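PDB 5T3O: ribose-phosphate pyrophosphokinase, which probably makes phosphoribosyl pyrophosphate by transferring the pyrophosphoryl group of ATP to the 1-hydroxyl of ribose 5-phosphate, with magnesium as cofactor. Local coordinates for residues L123-H128 against P287-A292. Residues are numbered along the deposited sequence; the frame is centred on the assembly and turned at random.
With ADP (adenosine-5'-diphosphate), chain D.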
ATOM      1  N   LEU A 123     -19.521   9.166   7.217  1.00 33.89           N
ATOM      2  CA  LEU A 123     -20.441   9.921   8.062  1.00 34.56           C
ATOM      3  C   LEU A 123     -21.435   8.926   8.674  1.00 34.74           C
ATOM      4  O   LEU A 123     -22.185   8.271   7.952  1.00 33.63           O
ATOM      5  CB  LEU A 123     -21.182  10.961   7.222  1.00 35.66           C
ATOM      6  CG  LEU A 123     -21.709  12.253   7.867  1.00 37.03           C
ATOM      7  CD1 LEU A 123     -22.938  12.725   7.108  1.00 36.49           C
ATOM      8  CD2 LEU A 123     -22.014  12.150   9.356  1.00 36.95           C
ATOM      9  N   THR A 124     -21.439   8.817  10.000  1.00 35.87           N
ATOM     10  CA  THR A 124     -22.265   7.824  10.693  1.00 36.80           C
ATOM     11  C   THR A 124     -22.841   8.364  12.013  1.00 39.05           C
ATOM     12  O   THR A 124     -22.388   9.391  12.523  1.00 38.58           O
ATOM     13  CB  THR A 124     -21.458   6.528  10.924  1.00 35.84           C
ATOM     14  OG1 THR A 124     -22.332   5.474  11.340  1.00 36.22           O
ATOM     15  CG2 THR A 124     -20.346   6.727  11.962  1.00 34.99           C
ATOM     16  N   MET A 125     -23.847   7.671  12.548  1.00 40.45           N
ATOM     17  CA  MET A 125     -24.488   8.062  13.813  1.00 42.19           C
ATOM     18  C   MET A 125     -24.457   6.922  14.821  1.00 42.47           C
ATOM     19  O   MET A 125     -24.766   5.784  14.474  1.00 44.10           O
ATOM     20  CB  MET A 125     -25.930   8.497  13.561  1.00 42.16           C
ATOM     21  CG  MET A 125     -26.651   9.028  14.796  1.00 43.79           C
ATOM     22  SD  MET A 125     -28.264   9.700  14.383  1.00 42.92           S
ATOM     23  CE  MET A 125     -27.807  11.301  13.720  1.00 42.82           C
ATOM     24  N   THR A 126     -24.062   7.238  16.056  1.00 41.85           N
ATOM     25  CA  THR A 126     -24.111   6.308  17.202  1.00 44.08           C
ATOM     26  C   THR A 126     -23.576   4.893  16.907  1.00 45.71           C
ATOM     27  O   THR A 126     -24.343   3.945  16.693  1.00 44.96           O
ATOM     28  CB  THR A 126     -25.546   6.216  17.809  1.00 43.68           C
ATOM     29  OG1 THR A 126     -26.099   7.527  17.976  1.00 45.00           O
ATOM     30  CG2 THR A 126     -25.517   5.526  19.166  1.00 44.03           C
ATOM     31  N   LEU A 127     -22.252   4.780  16.896  1.00 46.44           N
ATOM     32  CA  LEU A 127     -21.563   3.507  16.759  1.00 45.58           C
ATOM     33  C   LEU A 127     -21.625   2.761  18.083  1.00 46.56           C
ATOM     34  O   LEU A 127     -21.549   3.376  19.147  1.00 48.31           O
ATOM     35  CB  LEU A 127     -20.106   3.730  16.341  1.00 44.76           C
ATOM     36  CG  LEU A 127     -19.883   4.419  14.991  1.00 43.83           C
ATOM     37  CD1 LEU A 127     -18.440   4.886  14.856  1.00 44.76           C
ATOM     38  CD2 LEU A 127     -20.258   3.496  13.844  1.00 43.67           C
ATOM     39  N   HIS A 128     -21.753   1.436  18.004  1.00 47.06           N
ATOM     40  CA  HIS A 128     -21.896   0.554  19.175  1.00 46.88           C
ATOM     41  C   HIS A 128     -20.850   0.775  20.273  1.00 46.86           C
ATOM     42  O   HIS A 128     -21.168   0.685  21.462  1.00 48.80           O
ATOM     43  CB  HIS A 128     -21.873  -0.917  18.724  1.00 47.28           C
ATOM     44  CG  HIS A 128     -21.889  -1.901  19.852  1.00 47.98           C
ATOM     45  ND1 HIS A 128     -23.023  -2.173  20.587  1.00 47.53           N
ATOM     46  CD2 HIS A 128     -20.903  -2.664  20.383  1.00 49.05           C
ATOM     47  CE1 HIS A 128     -22.736  -3.068  21.517  1.00 48.87           C
ATOM     48  NE2 HIS A 128     -21.457  -3.381  21.414  1.00 49.08           N
ATOM     49  N   PRO A 287     -32.653  16.073   8.970  1.00 50.83           N
ATOM     50  CA  PRO A 287     -32.131  17.448   9.085  1.00 49.24           C
ATOM     51  C   PRO A 287     -30.731  17.527   9.701  1.00 46.75           C
ATOM     52  O   PRO A 287     -29.931  18.370   9.289  1.00 44.89           O
ATOM     53  CB  PRO A 287     -33.151  18.148  10.003  1.00 50.73           C
ATOM     54  CG  PRO A 287     -34.396  17.331   9.892  1.00 51.78           C
ATOM     55  CD  PRO A 287     -33.913  15.916   9.725  1.00 50.47           C
ATOM     56  N   LEU A 288     -30.454  16.668  10.679  1.00 43.29           N
ATOM     57  CA  LEU A 288     -29.129  16.586  11.287  1.00 44.61           C
ATOM     58  C   LEU A 288     -28.055  16.071  10.300  1.00 46.53           C
ATOM     59  O   LEU A 288     -26.975  16.662  10.200  1.00 48.49           O
ATOM     60  CB  LEU A 288     -29.184  15.710  12.538  1.00 44.40           C
ATOM     61  CG  LEU A 288     -27.915  15.538  13.369  1.00 45.46           C
ATOM     62  CD1 LEU A 288     -27.286  16.876  13.730  1.00 46.52           C
ATOM     63  CD2 LEU A 288     -28.236  14.744  14.623  1.00 46.08           C
ATOM     64  N   PHE A 289     -28.357  14.987   9.576  1.00 44.98           N
ATOM     65  CA  PHE A 289     -27.450  14.458   8.536  1.00 44.36           C
ATOM     66  C   PHE A 289     -27.217  15.468   7.412  1.00 44.66           C
ATOM     67  O   PHE A 289     -26.085  15.623   6.951  1.00 42.13           O
ATOM     68  CB  PHE A 289     -27.946  13.111   7.953  1.00 43.32           C
ATOM     69  CG  PHE A 289     -27.454  11.903   8.712  1.00 43.40           C
ATOM     70  CD1 PHE A 289     -28.181  11.375   9.773  1.00 43.48           C
ATOM     71  CD2 PHE A 289     -26.252  11.297   8.372  1.00 43.29           C
ATOM     72  CE1 PHE A 289     -27.721  10.270  10.473  1.00 43.41           C
ATOM     73  CE2 PHE A 289     -25.784  10.193   9.071  1.00 41.69           C
ATOM     74  CZ  PHE A 289     -26.519   9.679  10.122  1.00 42.13           C
ATOM     75  N   ALA A 290     -28.285  16.143   6.978  1.00 44.91           N
ATOM     76  CA  ALA A 290     -28.184  17.186   5.948  1.00 47.12           C
ATOM     77  C   ALA A 290     -27.298  18.364   6.381  1.00 48.98           C
ATOM     78  O   ALA A 290     -26.554  18.921   5.569  1.00 50.33           O
ATOM     79  CB  ALA A 290     -29.567  17.685   5.563  1.00 47.38           C
ATOM     80  N   GLU A 291     -27.385  18.730   7.656  1.00 49.84           N
ATOM     81  CA  GLU A 291     -26.557  19.797   8.223  1.00 52.20           C
ATOM     82  C   GLU A 291     -25.086  19.376   8.330  1.00 49.53           C
ATOM     83  O   GLU A 291     -24.191  20.180   8.072  1.00 47.61           O
ATOM     84  CB  GLU A 291     -27.103  20.215   9.603  1.00 54.25           C
ATOM     85  CG  GLU A 291     -26.382  21.376  10.290  1.00 56.38           C
ATOM     86  CD  GLU A 291     -26.338  22.655   9.464  1.00 58.04           C
ATOM     87  OE1 GLU A 291     -27.259  22.893   8.647  1.00 59.62           O
ATOM     88  OE2 GLU A 291     -25.375  23.433   9.638  1.00 60.37           O
ATOM     89  N   ALA A 292     -24.845  18.129   8.731  1.00 47.74           N
ATOM     90  CA  ALA A 292     -23.489  17.574   8.776  1.00 45.54           C
ATOM     91  C   ALA A 292     -22.866  17.526   7.377  1.00 43.78           C
ATOM     92  O   ALA A 292     -21.719  17.925   7.198  1.00 43.22           O
ATOM     93  CB  ALA A 292     -23.500  16.190   9.400  1.00 45.12           C
TER
HETATM   94  PB  ADP D 401     -21.975  -5.687  24.048  1.00 88.81           P
HETATM   95  O1B ADP D 401     -21.006  -4.582  23.705  1.00 88.26           O
HETATM   96  O2B ADP D 401     -23.020  -5.968  22.990  1.00 86.27           O
HETATM   97  O3B ADP D 401     -22.518  -5.603  25.455  1.00 89.51           O
HETATM   98  PA  ADP D 401     -21.565  -8.489  24.076  1.00 79.31           P
HETATM   99  O1A ADP D 401     -22.804  -8.526  24.934  1.00 78.92           O
HETATM  100  O2A ADP D 401     -20.397  -9.385  24.432  1.00 77.97           O
HETATM  101  O3A ADP D 401     -21.007  -6.977  24.056  1.00 83.67           O
HETATM  102  O5' ADP D 401     -22.037  -8.728  22.544  1.00 71.75           O
HETATM  103  C5' ADP D 401     -21.211  -9.334  21.543  1.00 64.59           C
HETATM  104  C4' ADP D 401     -21.754 -10.714  21.175  1.00 58.64           C
HETATM  105  O4' ADP D 401     -22.827 -10.543  20.245  1.00 54.55           O
HETATM  106  C3' ADP D 401     -20.729 -11.637  20.515  1.00 55.61           C
HETATM  107  O3' ADP D 401     -20.167 -12.591  21.422  1.00 55.95           O
HETATM  108  C2' ADP D 401     -21.495 -12.323  19.403  1.00 53.12           C
HETATM  109  O2' ADP D 401     -22.031 -13.592  19.812  1.00 55.08           O
HETATM  110  C1' ADP D 401     -22.613 -11.338  19.080  1.00 50.83           C
HETATM  111  N9  ADP D 401     -22.276 -10.455  17.929  1.00 47.16           N
HETATM  112  C8  ADP D 401     -21.042 -10.083  17.494  1.00 45.06           C
HETATM  113  N7  ADP D 401     -21.132  -9.285  16.407  1.00 42.69           N
HETATM  114  C5  ADP D 401     -22.439  -9.130  16.128  1.00 41.45           C
HETATM  115  C6  ADP D 401     -23.230  -8.406  15.114  1.00 40.64           C
HETATM  116  N6  ADP D 401     -22.604  -7.682  14.177  1.00 41.77           N
HETATM  117  N1  ADP D 401     -24.585  -8.480  15.155  1.00 41.00           N
HETATM  118  C2  ADP D 401     -25.213  -9.206  16.110  1.00 40.89           C
HETATM  119  N3  ADP D 401     -24.545  -9.893  17.065  1.00 40.71           N
HETATM  120  C4  ADP D 401     -23.190  -9.893  17.134  1.00 42.46           C
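Phe-289 reaches from the C-terminal helix 286-298 into the space between Leu-123 and Met-125, the two residues of strand 121-125 whose side chains leave the sheet on the helix side. Its long, flat ring can span from one to the other and lies obliquely to both. Phe-289 CD2 meets Leu-123 CD1 at 3.8 Å as the two side chains run past each other in opposite directions, while Phe-289 CZ is 3.7 Å from Met-125 CB. The methionine suits this place because its unbranched chain can extend and then turn: chi1 and chi2 are both anti (-175° and 173°), and the turn about the CG-SD bond (chi3 -79°) carries the methyl back to the ring. Packing is tightest here, with Met-125 CE 3.4 Å from Phe-289 CE1 and 3.6 Å from Leu-288 CD2. Met-125 SD stands 5.2 Å from the centroid of the Phe-289 ring, an oblique Met-aromatic contact. Beside Leu-123, whose buried, branched end meets both ring and helix, the fit is looser: Ala-292 CB comes only to 4.2 Å from Leu-123 CD1, its small methyl letting the helix pass close to the strand. Leu-288 lies at the partly exposed margin. Thr-124 points the other way, its hydroxyl hydrogen-bonded to Ile-87 O within the parallel sheet. Beyond the strand the chain reaches the nucleotide pocket, where His-128 NE2 donates to O1B of ADP at 2.6 Å and His-128 ND1 is hydrogen-bonded to Asp-218 OD2. With no hydrogen bond between strand and helix, apolar packing alone joins these two segments, and so the chain's last helix to one face of the five-stranded parallel sheet, whose strand leads into the ADP site.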